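Long-range contact in putative fumarylacetoacetate hydrolase family protein (Yersinia pestis, PDB 3S52), which belongs to the fumarylacetoacetate hydrolase family, a group of enzymes built around a curled beta-sheet core, and has no assigned function of its own: residues A[73-78]-A[189-194]. Numbering follows the deposited sequence.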
loop_
_atom_site.group_PDB
_atom_site.type_symbol
_atom_site.label_atom_id
_atom_site.label_comp_id
_atom_site.label_asym_id
_atom_site.label_seq_id
_atom_site.Cartn_x
_atom_site.Cartn_y
_atom_site.Cartn_z
ATOM N N GLU A 73 -15.688 8.725 -0.870
ATOM C CA GLU A 73 -16.075 8.021 0.343
ATOM C C GLU A 73 -15.539 8.768 1.555
ATOM O O GLU A 73 -14.370 8.601 1.910
ATOM C CB GLU A 73 -15.488 6.601 0.317
ATOM C CG GLU A 73 -15.657 5.923 -1.028
ATOM C CD GLU A 73 -15.331 4.440 -0.987
ATOM O OE1 GLU A 73 -14.498 4.033 -0.144
ATOM O OE2 GLU A 73 -15.919 3.691 -1.801
ATOM N N ILE A 74 -16.407 9.486 2.257
ATOM C CA ILE A 74 -15.964 10.292 3.397
ATOM C C ILE A 74 -15.693 9.363 4.587
ATOM O O ILE A 74 -16.382 8.351 4.759
ATOM C CB ILE A 74 -16.990 11.405 3.768
ATOM C CG1 ILE A 74 -16.383 12.382 4.774
ATOM C CG2 ILE A 74 -18.256 10.809 4.344
ATOM C CD1 ILE A 74 -17.326 13.514 5.181
ATOM N N GLU A 75 -14.663 9.681 5.371
ATOM C CA GLU A 75 -14.223 8.803 6.454
ATOM C C GLU A 75 -13.522 9.581 7.542
ATOM O O GLU A 75 -12.862 10.588 7.269
ATOM C CB GLU A 75 -13.265 7.702 5.920
ATOM C CG GLU A 75 -13.785 6.988 4.659
ATOM C CD GLU A 75 -13.126 5.643 4.380
ATOM O OE1 GLU A 75 -12.339 5.173 5.225
ATOM O OE2 GLU A 75 -13.408 5.046 3.307
ATOM N N LEU A 76 -13.659 9.098 8.771
ATOM C CA LEU A 76 -12.883 9.615 9.891
ATOM C C LEU A 76 -11.444 9.120 9.744
ATOM O O LEU A 76 -11.212 7.917 9.535
ATOM C CB LEU A 76 -13.475 9.131 11.225
ATOM C CG LEU A 76 -12.648 9.578 12.431
ATOM C CD1 LEU A 76 -12.840 11.057 12.676
ATOM C CD2 LEU A 76 -13.004 8.767 13.681
ATOM N N ALA A 77 -10.485 10.041 9.806
ATOM C CA ALA A 77 -9.067 9.660 9.744
ATOM C C ALA A 77 -8.443 9.819 11.131
ATOM O O ALA A 77 -8.717 10.789 11.827
ATOM C CB ALA A 77 -8.314 10.535 8.729
ATOM N N VAL A 78 -7.602 8.867 11.516
ATOM C CA VAL A 78 -6.967 8.864 12.824
ATOM C C VAL A 78 -5.460 8.941 12.610
ATOM O O VAL A 78 -4.905 8.178 11.821
ATOM C CB VAL A 78 -7.300 7.567 13.574
ATOM C CG1 VAL A 78 -6.671 7.551 14.947
ATOM C CG2 VAL A 78 -8.812 7.373 13.647
ATOM N N ILE A 189 -1.570 7.111 9.128
ATOM C CA ILE A 189 -2.953 7.520 9.243
ATOM C C ILE A 189 -3.815 6.275 9.098
ATOM O O ILE A 189 -3.498 5.383 8.304
ATOM C CB ILE A 189 -3.305 8.544 8.122
ATOM C CG1 ILE A 189 -2.452 9.814 8.250
ATOM C CG2 ILE A 189 -4.780 8.872 8.119
ATOM C CD1 ILE A 189 -2.475 10.695 6.991
ATOM N N VAL A 190 -4.905 6.216 9.858
ATOM C CA VAL A 190 -5.857 5.127 9.721
ATOM C C VAL A 190 -7.185 5.693 9.262
ATOM O O VAL A 190 -7.682 6.668 9.845
ATOM C CB VAL A 190 -6.051 4.373 11.037
ATOM C CG1 VAL A 190 -7.278 3.454 10.948
ATOM C CG2 VAL A 190 -4.785 3.597 11.386
ATOM N N LEU A 191 -7.734 5.110 8.196
ATOM C CA LEU A 191 -9.065 5.472 7.710
ATOM C C LEU A 191 -10.039 4.441 8.235
ATOM O O LEU A 191 -9.767 3.240 8.181
ATOM C CB LEU A 191 -9.119 5.508 6.179
ATOM C CG LEU A 191 -8.309 6.617 5.503
ATOM C CD1 LEU A 191 -8.700 6.737 4.021
ATOM C CD2 LEU A 191 -8.514 7.939 6.212
ATOM N N THR A 192 -11.149 4.914 8.783
ATOM C CA THR A 192 -12.057 4.055 9.536
ATOM C C THR A 192 -13.305 3.580 8.762
ATOM O O THR A 192 -14.176 2.933 9.334
ATOM C CB THR A 192 -12.477 4.737 10.845
ATOM O OG1 THR A 192 -13.155 5.958 10.530
ATOM C CG2 THR A 192 -11.254 5.053 11.695
ATOM N N GLY A 193 -13.407 3.933 7.487
ATOM C CA GLY A 193 -14.473 3.421 6.639
ATOM C C GLY A 193 -15.524 4.463 6.317
ATOM O O GLY A 193 -15.602 5.509 6.964
ATOM N N THR A 194 -16.359 4.174 5.324
ATOM C CA THR A 194 -17.314 5.170 4.881
ATOM C C THR A 194 -18.759 4.696 5.099
ATOM O O THR A 194 -19.079 3.527 4.892
ATOM C CB THR A 194 -17.071 5.505 3.390
ATOM O OG1 THR A 194 -17.769 6.698 3.038
ATOM C CG2 THR A 194 -17.530 4.359 2.505
HETATM O O HOH W 1 -15.342 6.579 9.383
#
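The carboxylate of Glu-75 lies over the backbone of Gly-193, its CD 3.4 Å from Gly-193 CA. This sits in the mixed, curled beta-sheet at the core of the fumarylacetoacetate hydrolase fold, where strand 189-191 runs antiparallel to strand 70-80. The chain then swings out at Thr-192 and Gly-193 before coming back beside Glu-75 at Thr-194. The regular part is short. Val-78 and Val-190 form a hydrogen-bonded pair, with Val-78 N to Val-190 O and Val-190 N to Val-78 O both 2.8 Å. Ala-77 and Leu-191 follow as a non-hydrogen-bonded pair, and Ala-77 CB meets Leu-191 CD2 at 3.6 Å. These two side chains face strand 131-138, whereas the two valines pack against helix 171-181, both touching Ile-175.

Past Leu-191 the pairing changes. Leu-76 O still receives Thr-192 N almost end-on, with a C=O...N angle of 170°. Beyond it, a water links the two segments, accepting from Leu-76 N and donating to Gly-193 O. Glu-75 reaches Gly-193 on an extended chain, with CG anti to its own carbonyl carbon. Its OE1 takes the N-H of Gly-193 at 2.8 Å. The donor approaches from above the carboxylate plane, and the bond is bent, with an N-H...O angle of 133°. Glu-75 OE2 lies near the carboxylate of Asp-104.

At the far end, Thr-194 CB packs on Glu-73 CB, while the carboxylate of Glu-73 turns to a salt bridge with Lys-125. Gln-160 bonds to both Ile-74 N and Thr-194 OG1. The threonine hydroxyl, placed anti to the backbone N, donates to Ile-74 O at 2.8 Å, tilted 20° from the carbonyl plane.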